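Local coordinates for TRAP-type transporter, periplasmic component (Cupriavidus necator, PDB 4P8B), which binds (S)-2-acetolactate as the periplasmic solute-binding component of a TRAP-type transporter and probably delivers it to the membrane partners of that system, at residues A[111-117]-A[237-243]; A[120-124]-A[280-284]; A[157-161]-A[211-215]; A[162-166]-A[302-308]. All coordinates share one frame; numbering follows the deposited sequence.

Contact 1: residues A[111-117]-A[237-243]; sequences FSLPFLM and WGYVADP
The carbonyl oxygen of Tyr239 is gripped twice. Phe115 N reaches it at 2.8 Å along a nearly straight bond (168°) in the carbonyl plane, and a bridging water donates to it while accepting from Met117 N. Phe115 is the third residue of a type II turn from Leu113 to Leu116, which presents its N-H to the other segment. The Phe115 ring then leans back over Tyr239: Tyr239 CB sits over one face, with Phe115 CZ 3.4 Å from Tyr239 CB, while the ring edge points at the face of Trp237 in an offset edge-to-face pair, centroids 6.0 Å apart and planes at 83°. At the far end, Pro243 CG stands almost on the normal of the Phe111 ring, 3.6 Å from its centroid, a CH-pi contact. Between these aromatic ends Val240 CG1 presses on Ser112 O at 3.4 Å, and the bend of Met117 at chi3 (-70°) brings its methyl CE to 3.9 Å from Ala241 CB. The loop 111-117 packs on the chain that leads into strand 241-249 and on its first part, in the core of this periplasmic binding protein. From this strand Asp242, which lines the acetolactate pocket, makes a salt bridge with Arg155 and hydrogen bonds with Ser97 and Asn152. One direct backbone bond and extensive apolar contact suggest that packing does most of the holding, though Ala241 N is buried without a partner.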
loop_
_atom_site.group_PDB
_atom_site.type_symbol
_atom_site.label_atom_id
_atom_site.label_comp_id
_atom_site.label_asym_id
_atom_site.label_seq_id
_atom_site.Cartn_x
_atom_site.Cartn_y
_atom_site.Cartn_z
ATOM N N PHE A 111 -3.709 -5.468 7.024
ATOM C CA PHE A 111 -3.987 -4.120 6.592
ATOM C C PHE A 111 -5.059 -4.039 5.500
ATOM O O PHE A 111 -5.581 -2.945 5.194
ATOM C CB PHE A 111 -2.695 -3.416 6.121
ATOM C CG PHE A 111 -1.646 -3.324 7.190
ATOM C CD1 PHE A 111 -1.799 -2.425 8.248
ATOM C CD2 PHE A 111 -0.527 -4.134 7.170
ATOM C CE1 PHE A 111 -0.851 -2.339 9.236
ATOM C CE2 PHE A 111 0.419 -4.047 8.181
ATOM C CZ PHE A 111 0.256 -3.151 9.198
ATOM N N SER A 112 -5.388 -5.198 4.930
ATOM C CA SER A 112 -6.400 -5.313 3.894
ATOM C C SER A 112 -7.758 -5.738 4.445
ATOM O O SER A 112 -8.686 -5.904 3.679
ATOM C CB SER A 112 -5.955 -6.325 2.838
ATOM O OG SER A 112 -4.739 -5.868 2.263
ATOM N N LEU A 113 -7.891 -5.956 5.749
ATOM C CA LEU A 113 -9.198 -6.313 6.299
ATOM C C LEU A 113 -10.171 -5.154 6.147
ATOM O O LEU A 113 -9.885 -4.046 6.585
ATOM C CB LEU A 113 -9.077 -6.655 7.777
ATOM C CG LEU A 113 -8.367 -7.958 8.116
ATOM C CD1 LEU A 113 -8.073 -8.005 9.615
ATOM C CD2 LEU A 113 -9.200 -9.155 7.690
ATOM N N PRO A 114 -11.329 -5.401 5.524
ATOM C CA PRO A 114 -12.205 -4.262 5.204
ATOM C C PRO A 114 -12.763 -3.599 6.464
ATOM O O PRO A 114 -13.320 -4.257 7.328
ATOM C CB PRO A 114 -13.309 -4.897 4.338
ATOM C CG PRO A 114 -13.262 -6.379 4.662
ATOM C CD PRO A 114 -11.811 -6.668 4.969
ATOM N N PHE A 115 -12.537 -2.292 6.572
ATOM C CA PHE A 115 -13.055 -1.434 7.633
ATOM C C PHE A 115 -12.469 -1.720 9.002
ATOM O O PHE A 115 -13.097 -1.496 10.028
ATOM C CB PHE A 115 -14.596 -1.394 7.591
ATOM C CG PHE A 115 -15.107 -0.932 6.254
ATOM C CD1 PHE A 115 -15.053 0.420 5.920
ATOM C CD2 PHE A 115 -15.518 -1.828 5.301
ATOM C CE1 PHE A 115 -15.448 0.853 4.690
ATOM C CE2 PHE A 115 -15.918 -1.389 4.065
ATOM C CZ PHE A 115 -15.859 -0.059 3.761
ATOM N N LEU A 116 -11.219 -2.175 9.016
ATOM C CA LEU A 116 -10.453 -2.293 10.259
ATOM C C LEU A 116 -10.058 -0.944 10.860
ATOM O O LEU A 116 -10.133 -0.763 12.058
ATOM C CB LEU A 116 -9.175 -3.099 10.020
ATOM C CG LEU A 116 -8.234 -3.249 11.216
ATOM C CD1 LEU A 116 -8.821 -4.106 12.316
ATOM C CD2 LEU A 116 -6.904 -3.837 10.760
HETATM N N MSE A 117 -9.613 -0.008 10.026
HETATM C CA MSE A 117 -8.962 1.210 10.501
HETATM C C MSE A 117 -9.771 2.463 10.171
HETATM O O MSE A 117 -9.891 2.830 9.003
HETATM C CB MSE A 117 -7.594 1.343 9.838
HETATM C CG MSE A 117 -6.639 0.215 10.168
HETATM SE SE MSE A 117 -4.943 0.326 9.274
HETATM C CE MSE A 117 -5.526 -0.068 7.464
ATOM N N TRP A 237 -14.322 6.117 0.948
ATOM C CA TRP A 237 -14.769 5.161 1.965
ATOM C C TRP A 237 -13.688 4.661 2.914
ATOM O O TRP A 237 -14.022 4.102 3.952
ATOM C CB TRP A 237 -15.437 3.990 1.289
ATOM C CG TRP A 237 -14.578 3.122 0.392
ATOM C CD1 TRP A 237 -13.298 3.357 -0.054
ATOM C CD2 TRP A 237 -14.966 1.870 -0.165
ATOM N NE1 TRP A 237 -12.897 2.330 -0.866
ATOM C CE2 TRP A 237 -13.891 1.396 -0.943
ATOM C CE3 TRP A 237 -16.142 1.106 -0.096
ATOM C CZ2 TRP A 237 -13.945 0.182 -1.604
ATOM C CZ3 TRP A 237 -16.191 -0.089 -0.755
ATOM C CH2 TRP A 237 -15.099 -0.542 -1.513
ATOM N N GLY A 238 -12.418 4.866 2.606
ATOM C CA GLY A 238 -11.346 4.474 3.504
ATOM C C GLY A 238 -11.359 3.004 3.863
ATOM O O GLY A 238 -10.986 2.662 5.005
ATOM N N TYR A 239 -11.740 2.102 2.966
ATOM C CA TYR A 239 -12.020 0.725 3.368
ATOM C C TYR A 239 -10.776 0.006 3.891
ATOM O O TYR A 239 -10.876 -0.797 4.833
ATOM C CB TYR A 239 -12.738 -0.100 2.295
ATOM C CG TYR A 239 -11.901 -0.666 1.149
ATOM C CD1 TYR A 239 -11.025 0.127 0.384
ATOM C CD2 TYR A 239 -12.055 -1.982 0.787
ATOM C CE1 TYR A 239 -10.313 -0.421 -0.677
ATOM C CE2 TYR A 239 -11.379 -2.527 -0.279
ATOM C CZ TYR A 239 -10.501 -1.740 -1.009
ATOM O OH TYR A 239 -9.836 -2.327 -2.056
ATOM N N VAL A 240 -9.608 0.283 3.303
ATOM C CA VAL A 240 -8.340 -0.245 3.787
ATOM C C VAL A 240 -7.283 0.822 3.552
ATOM O O VAL A 240 -7.515 1.793 2.833
ATOM C CB VAL A 240 -7.899 -1.507 3.004
ATOM C CG1 VAL A 240 -8.934 -2.603 3.083
ATOM C CG2 VAL A 240 -7.569 -1.170 1.557
ATOM N N ALA A 241 -6.104 0.622 4.121
ATOM C CA ALA A 241 -4.945 1.431 3.776
ATOM C C ALA A 241 -3.739 0.522 3.722
ATOM O O ALA A 241 -3.558 -0.296 4.621
ATOM C CB ALA A 241 -4.709 2.547 4.759
ATOM N N ASP A 242 -2.896 0.675 2.706
ATOM C CA ASP A 242 -1.663 -0.082 2.648
ATOM C C ASP A 242 -0.483 0.762 3.103
ATOM O O ASP A 242 -0.163 1.789 2.466
ATOM C CB ASP A 242 -1.400 -0.771 1.271
ATOM C CG ASP A 242 -1.386 0.163 0.069
ATOM O OD1 ASP A 242 -2.259 1.052 -0.059
ATOM O OD2 ASP A 242 -0.543 -0.086 -0.837
ATOM N N PRO A 243 0.169 0.345 4.184
ATOM C CA PRO A 243 1.473 0.913 4.506
ATOM C C PRO A 243 2.514 0.376 3.566
ATOM O O PRO A 243 2.272 -0.567 2.814
ATOM C CB PRO A 243 1.691 0.482 5.953
ATOM C CG PRO A 243 0.849 -0.727 6.149
ATOM C CD PRO A 243 -0.225 -0.730 5.113
HETATM O O HOH W 1 -9.272 -0.297 7.242
HETATM O O HOH W 2 -11.815 1.530 7.439
HETATM O O HOH W 3 -11.051 4.632 7.117
#

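Contact 2: residues A[120-124]-A[280-284]; sequences YKALD and RKGLA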
loop_
_atom_site.group_PDB
_atom_site.type_symbol
_atom_site.label_atom_id
_atom_site.label_comp_id
_atom_site.label_asym_id
_atom_site.label_seq_id
_atom_site.Cartn_x
_atom_site.Cartn_y
_atom_site.Cartn_z
ATOM N N TYR A 120 -6.107 7.780 10.317
ATOM C CA TYR A 120 -4.651 7.687 10.327
ATOM C C TYR A 120 -4.126 7.300 11.703
ATOM O O TYR A 120 -3.130 6.590 11.803
ATOM C CB TYR A 120 -4.014 9.001 9.840
ATOM C CG TYR A 120 -4.358 9.264 8.389
ATOM C CD1 TYR A 120 -3.723 8.577 7.363
ATOM C CD2 TYR A 120 -5.371 10.147 8.053
ATOM C CE1 TYR A 120 -4.066 8.787 6.057
ATOM C CE2 TYR A 120 -5.732 10.368 6.727
ATOM C CZ TYR A 120 -5.073 9.681 5.733
ATOM O OH TYR A 120 -5.440 9.895 4.411
ATOM N N LYS A 121 -4.787 7.757 12.760
ATOM C CA LYS A 121 -4.376 7.417 14.119
ATOM C C LYS A 121 -4.442 5.898 14.292
ATOM O O LYS A 121 -3.615 5.311 14.993
ATOM C CB LYS A 121 -5.260 8.131 15.138
ATOM C CG LYS A 121 -4.613 8.296 16.501
ATOM C CD LYS A 121 -5.355 9.339 17.352
ATOM C CE LYS A 121 -4.657 9.577 18.674
ATOM N NZ LYS A 121 -5.403 10.549 19.529
ATOM N N ALA A 122 -5.400 5.259 13.643
ATOM C CA ALA A 122 -5.565 3.814 13.736
ATOM C C ALA A 122 -4.449 3.095 13.008
ATOM O O ALA A 122 -3.911 2.115 13.517
ATOM C CB ALA A 122 -6.927 3.399 13.194
ATOM N N LEU A 123 -4.098 3.553 11.816
ATOM C CA LEU A 123 -3.007 2.944 11.095
ATOM C C LEU A 123 -1.707 3.081 11.888
ATOM O O LEU A 123 -0.934 2.118 12.025
ATOM C CB LEU A 123 -2.896 3.603 9.706
ATOM C CG LEU A 123 -1.734 3.221 8.792
ATOM C CD1 LEU A 123 -1.642 1.734 8.611
ATOM C CD2 LEU A 123 -1.842 3.910 7.435
ATOM N N ASP A 124 -1.459 4.274 12.422
ATOM C CA ASP A 124 -0.242 4.510 13.188
ATOM C C ASP A 124 -0.214 3.643 14.440
ATOM O O ASP A 124 0.852 3.215 14.871
ATOM C CB ASP A 124 -0.106 5.995 13.555
ATOM C CG ASP A 124 0.250 6.866 12.355
ATOM O OD1 ASP A 124 0.795 6.336 11.364
ATOM O OD2 ASP A 124 0.020 8.089 12.439
ATOM N N ARG A 280 0.557 11.943 3.099
ATOM C CA ARG A 280 -0.615 12.462 3.816
ATOM C C ARG A 280 -0.918 13.914 3.480
ATOM O O ARG A 280 -1.812 14.507 4.084
ATOM C CB ARG A 280 -0.440 12.296 5.323
ATOM C CG ARG A 280 -0.470 10.848 5.741
ATOM C CD ARG A 280 -0.456 10.691 7.234
ATOM N NE ARG A 280 -0.437 9.273 7.577
ATOM C CZ ARG A 280 -0.312 8.781 8.801
ATOM N NH1 ARG A 280 -0.234 9.581 9.854
ATOM N NH2 ARG A 280 -0.294 7.471 8.964
ATOM N N LYS A 281 -0.181 14.483 2.531
ATOM C CA LYS A 281 -0.349 15.896 2.198
ATOM C C LYS A 281 -1.807 16.187 1.799
ATOM O O LYS A 281 -2.363 15.541 0.919
ATOM C CB LYS A 281 0.609 16.291 1.073
ATOM C CG LYS A 281 0.544 17.761 0.705
ATOM C CD LYS A 281 1.480 18.098 -0.452
ATOM C CE LYS A 281 1.629 19.596 -0.605
ATOM N NZ LYS A 281 0.314 20.268 -0.462
ATOM N N GLY A 282 -2.434 17.141 2.487
ATOM C CA GLY A 282 -3.808 17.522 2.194
ATOM C C GLY A 282 -4.862 16.478 2.517
ATOM O O GLY A 282 -6.007 16.621 2.066
ATOM N N LEU A 283 -4.525 15.470 3.322
ATOM C CA LEU A 283 -5.434 14.338 3.589
ATOM C C LEU A 283 -5.772 14.091 5.049
ATOM O O LEU A 283 -6.903 13.766 5.363
ATOM C CB LEU A 283 -4.843 13.035 3.052
ATOM C CG LEU A 283 -4.758 12.994 1.545
ATOM C CD1 LEU A 283 -3.855 11.852 1.109
ATOM C CD2 LEU A 283 -6.154 12.845 0.940
ATOM N N ALA A 284 -4.790 14.184 5.934
ATOM C CA ALA A 284 -5.020 13.883 7.343
ATOM C C ALA A 284 -5.475 15.149 8.056
ATOM O O ALA A 284 -4.976 15.488 9.128
ATOM C CB ALA A 284 -3.758 13.321 7.982
#
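Asp124 and Arg280 meet as a two-pronged salt bridge, the arginine arriving end-on with one nitrogen for each carboxylate oxygen. Arg280 NH1 meets Asp124 OD2, 3.0 Å away, on its syn side, somewhat out of the carboxylate plane, in a nearly straight bond (169°), with the oxygen in the guanidinium plane. The second bond, from Arg280 NH2 to Asp124 OD1 at 2.9 Å, is more bent (154°) and comes in from above the carboxylate plane; the two flat groups are turned 30° apart. Arg280 NH2 also forms a salt bridge with Glu151 of strand 144-154, so two acids share the cation, probably stabilising its charge, and Arg280 NE has a hydrogen-bond partner beyond the two segments. The arginine chain, extended from CG to NE, gives the reach. The bridge ties the first turn of helix 120-127 to the loop that follows helix 258-279, a surface junction in this solute-binding fold. Leu283 N donates to Arg280 O, closing the turn. Tyr120 lies alongside the arginine: its CD1 stands over one face of the guanidinium, 3.4 Å from Arg280 NE. Across the ring, Tyr120 CD2 lies 3.6 Å from Ala284 CB, and Tyr120 OH 3.5 Å from Leu283 CB.

Contact 3: residues A[157-161]-A[211-215]; sequences VSNSK and VDGQE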
loop_
_atom_site.group_PDB
_atom_site.type_symbol
_atom_site.label_atom_id
_atom_site.label_comp_id
_atom_site.label_asym_id
_atom_site.label_seq_id
_atom_site.Cartn_x
_atom_site.Cartn_y
_atom_site.Cartn_z
ATOM N N VAL A 157 -12.176 4.171 -3.709
ATOM C CA VAL A 157 -12.700 3.544 -4.922
ATOM C C VAL A 157 -13.163 4.574 -5.953
ATOM O O VAL A 157 -13.869 5.535 -5.624
ATOM C CB VAL A 157 -13.813 2.511 -4.570
ATOM C CG1 VAL A 157 -15.028 3.172 -3.874
ATOM C CG2 VAL A 157 -14.270 1.751 -5.801
ATOM N N SER A 158 -12.716 4.400 -7.189
ATOM C CA SER A 158 -13.114 5.261 -8.289
ATOM C C SER A 158 -13.713 4.430 -9.396
ATOM O O SER A 158 -13.462 3.239 -9.516
ATOM C CB SER A 158 -11.937 6.056 -8.839
ATOM O OG SER A 158 -11.002 5.233 -9.541
ATOM N N ASN A 159 -14.499 5.086 -10.236
ATOM C CA ASN A 159 -15.014 4.453 -11.439
ATOM C C ASN A 159 -15.495 5.499 -12.440
ATOM O O ASN A 159 -15.518 6.695 -12.116
ATOM C CB ASN A 159 -16.130 3.451 -11.106
ATOM C CG ASN A 159 -17.460 4.105 -10.825
ATOM O OD1 ASN A 159 -18.357 4.087 -11.665
ATOM N ND2 ASN A 159 -17.618 4.645 -9.620
ATOM N N SER A 160 -15.834 5.045 -13.642
ATOM C CA SER A 160 -16.240 5.947 -14.715
ATOM C C SER A 160 -17.762 6.062 -14.889
ATOM O O SER A 160 -18.231 6.890 -15.687
ATOM C CB SER A 160 -15.663 5.478 -16.038
ATOM O OG SER A 160 -16.289 4.271 -16.423
ATOM N N LYS A 161 -18.524 5.239 -14.168
ATOM C CA LYS A 161 -19.955 5.099 -14.444
ATOM C C LYS A 161 -20.886 5.861 -13.540
ATOM O O LYS A 161 -21.815 6.497 -14.037
ATOM C CB LYS A 161 -20.361 3.625 -14.417
ATOM C CG LYS A 161 -19.790 2.845 -15.600
ATOM C CD LYS A 161 -20.438 1.485 -15.738
ATOM C CE LYS A 161 -20.043 0.814 -17.048
ATOM N NZ LYS A 161 -20.614 -0.560 -17.143
ATOM N N VAL A 211 -11.823 -2.228 -17.641
ATOM C CA VAL A 211 -12.355 -2.149 -16.282
ATOM C C VAL A 211 -13.044 -0.795 -16.125
ATOM O O VAL A 211 -12.690 0.174 -16.804
ATOM C CB VAL A 211 -11.271 -2.327 -15.192
ATOM C CG1 VAL A 211 -10.654 -3.706 -15.294
ATOM C CG2 VAL A 211 -10.225 -1.245 -15.304
ATOM N N ASP A 212 -14.045 -0.752 -15.256
ATOM C CA ASP A 212 -14.779 0.473 -14.964
ATOM C C ASP A 212 -14.049 1.363 -13.954
ATOM O O ASP A 212 -14.245 2.585 -13.935
ATOM C CB ASP A 212 -16.175 0.149 -14.395
ATOM C CG ASP A 212 -17.009 -0.714 -15.308
ATOM O OD1 ASP A 212 -16.994 -0.490 -16.539
ATOM O OD2 ASP A 212 -17.748 -1.585 -14.793
ATOM N N GLY A 213 -13.241 0.761 -13.078
ATOM C CA GLY A 213 -12.690 1.485 -11.948
ATOM C C GLY A 213 -11.579 0.748 -11.250
ATOM O O GLY A 213 -11.098 -0.278 -11.758
ATOM N N GLN A 214 -11.173 1.285 -10.101
ATOM C CA GLN A 214 -9.996 0.847 -9.379
ATOM C C GLN A 214 -10.078 1.406 -7.953
ATOM O O GLN A 214 -11.080 2.033 -7.589
ATOM C CB GLN A 214 -8.710 1.320 -10.107
ATOM C CG GLN A 214 -8.535 2.823 -10.193
ATOM C CD GLN A 214 -7.853 3.432 -8.993
ATOM O OE1 GLN A 214 -6.750 3.008 -8.635
ATOM N NE2 GLN A 214 -8.445 4.446 -8.385
ATOM N N GLU A 215 -9.034 1.195 -7.155
ATOM C CA GLU A 215 -9.006 1.687 -5.795
ATOM C C GLU A 215 -7.566 1.951 -5.406
ATOM O O GLU A 215 -6.689 1.132 -5.671
ATOM C CB GLU A 215 -9.684 0.672 -4.842
ATOM C CG GLU A 215 -9.311 -0.800 -5.060
ATOM C CD GLU A 215 -7.976 -1.196 -4.434
ATOM O OE1 GLU A 215 -7.824 -1.031 -3.205
ATOM O OE2 GLU A 215 -7.072 -1.685 -5.168
HETATM O O HOH W 4 -18.112 -2.095 -18.343
HETATM O O HOH W 5 -20.116 -2.563 -15.284
#
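Strand 157-159 runs antiparallel to strand 213-215, their axes 4.6 Å apart at closest, with Ser158 and Gln214 as the hydrogen-bonded pair and Val157-Glu215 and Asn159-Gly213 as non-hydrogen-bonded pairs. Ser158 N gives to Gln214 O at 2.9 Å and Gln214 N to Ser158 O at 3.1 Å; Ser160 N adds a bond to Asp212 O. The same central pair is joined by its side chains. Gln214 folds back at chi2 (87°), which carries Gln214 NE2 to 2.9 Å from Ser158 OG, with the hydroxyl oxygen in the amide plane; Ser158 OG is also bonded to Gln231. Lacking a side chain, Gly213 lets its CA approach Ser158 O to 3.1 Å. At the strand's end Asn159 OD1 accepts from Lys161 N, an Asx turn. Lys161 NZ reaches Asp212 OD1 in a long salt bridge (3.7 Å), with two waters bridging the same groups, and Asp212 OD2 takes the backbone N-H of Lys174. Gln214 OE1 accepts from Asn216 ND2 and Glu215 OE1 pairs with Arg155, so the strand pair probably helps position two acetolactate-binding residues. Strand 213-216 is an edge strand of its four-stranded sheet, while strand 156-159 has strand 233-235 as its other neighbour; helix 199-208 packs against Val211 and Gln214.

Contact 4: residues A[162-166]-A[302-308]; sequences REIRK and THLTPAE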
loop_
_atom_site.group_PDB
_atom_site.type_symbol
_atom_site.label_atom_id
_atom_site.label_comp_id
_atom_site.label_asym_id
_atom_site.label_seq_id
_atom_site.Cartn_x
_atom_site.Cartn_y
_atom_site.Cartn_z
ATOM N N ARG A 162 -20.715 5.745 -12.232
ATOM C CA ARG A 162 -21.713 6.301 -11.319
ATOM C C ARG A 162 -21.172 6.490 -9.927
ATOM O O ARG A 162 -20.176 5.901 -9.520
ATOM C CB ARG A 162 -22.950 5.385 -11.256
ATOM C CG ARG A 162 -22.639 3.973 -10.770
ATOM C CD ARG A 162 -23.907 3.114 -10.721
ATOM N NE ARG A 162 -23.648 1.711 -10.401
ATOM C CZ ARG A 162 -23.264 0.779 -11.274
ATOM N NH1 ARG A 162 -23.069 1.080 -12.556
ATOM N NH2 ARG A 162 -23.063 -0.468 -10.863
ATOM N N GLU A 163 -21.872 7.312 -9.167
ATOM C CA GLU A 163 -21.541 7.529 -7.771
ATOM C C GLU A 163 -21.757 6.269 -6.936
ATOM O O GLU A 163 -22.757 5.573 -7.117
ATOM C CB GLU A 163 -22.416 8.658 -7.248
ATOM C CG GLU A 163 -22.174 8.965 -5.804
ATOM C CD GLU A 163 -23.003 10.126 -5.295
ATOM O OE1 GLU A 163 -24.169 10.286 -5.733
ATOM O OE2 GLU A 163 -22.497 10.901 -4.458
ATOM N N ILE A 164 -20.819 5.978 -6.042
ATOM C CA ILE A 164 -20.945 4.866 -5.103
ATOM C C ILE A 164 -21.251 5.392 -3.699
ATOM O O ILE A 164 -20.442 6.095 -3.074
ATOM C CB ILE A 164 -19.658 4.025 -5.067
ATOM C CG1 ILE A 164 -19.371 3.423 -6.435
ATOM C CG2 ILE A 164 -19.748 2.954 -3.991
ATOM C CD1 ILE A 164 -18.093 2.575 -6.469
ATOM N N ARG A 165 -22.459 5.111 -3.216
ATOM C CA ARG A 165 -22.833 5.478 -1.856
ATOM C C ARG A 165 -23.183 4.270 -0.995
ATOM O O ARG A 165 -23.254 4.390 0.221
ATOM C CB ARG A 165 -24.037 6.422 -1.874
ATOM C CG ARG A 165 -23.841 7.753 -2.604
ATOM C CD ARG A 165 -24.901 8.804 -2.165
ATOM N NE ARG A 165 -24.585 9.235 -0.802
ATOM C CZ ARG A 165 -23.806 10.276 -0.501
ATOM N NH1 ARG A 165 -23.329 11.069 -1.457
ATOM N NH2 ARG A 165 -23.514 10.546 0.768
ATOM N N LYS A 166 -23.449 3.123 -1.610
ATOM C CA LYS A 166 -23.926 1.956 -0.871
ATOM C C LYS A 166 -23.535 0.708 -1.646
ATOM O O LYS A 166 -23.231 0.782 -2.844
ATOM C CB LYS A 166 -25.454 2.017 -0.684
ATOM C CG LYS A 166 -26.238 2.062 -1.998
ATOM C CD LYS A 166 -27.731 2.244 -1.749
ATOM C CE LYS A 166 -28.521 2.296 -3.039
ATOM N NZ LYS A 166 -28.192 3.475 -3.865
ATOM N N THR A 302 -17.393 11.751 -3.464
ATOM C CA THR A 302 -18.481 11.442 -2.550
ATOM C C THR A 302 -17.920 11.058 -1.189
ATOM O O THR A 302 -17.028 10.223 -1.096
ATOM C CB THR A 302 -19.279 10.261 -3.118
ATOM O OG1 THR A 302 -19.912 10.674 -4.340
ATOM C CG2 THR A 302 -20.318 9.763 -2.134
ATOM N N HIS A 303 -18.449 11.687 -0.153
ATOM C CA HIS A 303 -18.130 11.363 1.236
ATOM C C HIS A 303 -19.358 10.711 1.861
ATOM O O HIS A 303 -20.457 11.255 1.815
ATOM C CB HIS A 303 -17.723 12.648 1.970
ATOM C CG HIS A 303 -16.590 13.375 1.302
ATOM N ND1 HIS A 303 -15.271 13.035 1.498
ATOM C CD2 HIS A 303 -16.585 14.401 0.414
ATOM C CE1 HIS A 303 -14.499 13.818 0.766
ATOM N NE2 HIS A 303 -15.272 14.669 0.112
ATOM N N LEU A 304 -19.171 9.516 2.420
ATOM C CA LEU A 304 -20.270 8.744 3.001
ATOM C C LEU A 304 -20.743 9.291 4.347
ATOM O O LEU A 304 -19.948 9.807 5.137
ATOM C CB LEU A 304 -19.831 7.281 3.238
ATOM C CG LEU A 304 -19.322 6.545 1.995
ATOM C CD1 LEU A 304 -18.962 5.122 2.353
ATOM C CD2 LEU A 304 -20.381 6.561 0.926
ATOM N N THR A 305 -22.033 9.158 4.605
ATOM C CA THR A 305 -22.526 9.388 5.953
ATOM C C THR A 305 -22.021 8.281 6.876
ATOM O O THR A 305 -21.647 7.202 6.420
ATOM C CB THR A 305 -24.043 9.395 5.984
ATOM O OG1 THR A 305 -24.547 8.107 5.612
ATOM C CG2 THR A 305 -24.617 10.446 5.028
ATOM N N PRO A 306 -22.033 8.533 8.188
ATOM C CA PRO A 306 -21.682 7.433 9.088
ATOM C C PRO A 306 -22.566 6.200 8.867
ATOM O O PRO A 306 -22.066 5.091 8.911
ATOM C CB PRO A 306 -21.875 8.044 10.482
ATOM C CG PRO A 306 -21.621 9.495 10.274
ATOM C CD PRO A 306 -22.184 9.812 8.907
ATOM N N ALA A 307 -23.845 6.373 8.587
ATOM C CA ALA A 307 -24.705 5.217 8.325
ATOM C C ALA A 307 -24.299 4.458 7.049
ATOM O O ALA A 307 -24.272 3.228 7.029
ATOM C CB ALA A 307 -26.157 5.639 8.270
ATOM N N GLU A 308 -24.000 5.190 5.981
ATOM C CA GLU A 308 -23.552 4.562 4.739
ATOM C C GLU A 308 -22.251 3.779 4.969
ATOM O O GLU A 308 -22.075 2.670 4.450
ATOM C CB GLU A 308 -23.386 5.609 3.627
ATOM C CG GLU A 308 -24.703 6.068 3.050
ATOM C CD GLU A 308 -24.571 7.295 2.170
ATOM O OE1 GLU A 308 -23.600 8.058 2.346
ATOM O OE2 GLU A 308 -25.477 7.505 1.353
HETATM O O HOH W 6 -23.727 2.572 2.288
#
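Arg165 and Glu308 form a side-on salt bridge at the start of helix 306-315, where Thr305 and Glu308 make a capping box. Along the arginine, Arg165 CB lies 3.7 Å from Glu308 OE2, Arg165 CG 4.1 Å from Thr302 CG2 and Arg165 CD 3.8 Å from Glu308 OE2; the chain then bends at chi3 (72°), bringing the guanidinium edge to the Glu308 carboxylate. Arg165 NE donates nearly straight (170°) to Glu308 OE2 at 2.9 Å, in the guanidinium plane. Arg165 NH2 reaches Glu308 OE1 on the syn lone pair at 2.9 Å in a more bent bond, tilted from the guanidinium plane, and has a weak bond to His303 O. Arg165 NH1 turns back to Glu163 OE2, while the methyl Thr302 CG2 lies over one guanidinium face. Two acids thus flank one cation, and Glu308 OE1 also accepts from Thr305 N, on its anti side, which couples the bridge to the helix cap. This joins the loop between strands 156-159 and 174-177 to the segment leading from strand 300-302 into the helix, away from the ligand pocket. A water links Arg165 O to Glu308 O. Thr302 OG1 donates its proton to Glu163 OE2 at 2.6 Å, met on the anti side of the carboxylate.

Overall arrangement
Along the chain the first segments come in the order contact 1, contact 2, contact 3, contact 4, and the returning ones as 211-215, 237-243, 280-284 and 302-308: four of the six pairs cross, and contact 3 falls within the spans of contacts 1 and 2. Contacts 1 and 2, centres about 12 Å apart, touch where Met117 and Ala241 pack on Leu123, at the five-stranded sheet. Contact 3 lies in the four-stranded sheet and contact 4, about 15 Å away between centres, at its opposite margin, where strand 300-302 ends; they meet at Ile164. Trp237 of contact 1 packs on Leu304. Asp242 of contact 1 and Glu215 of contact 3 both pair with Arg155, so both sheets converge on the acetolactate site.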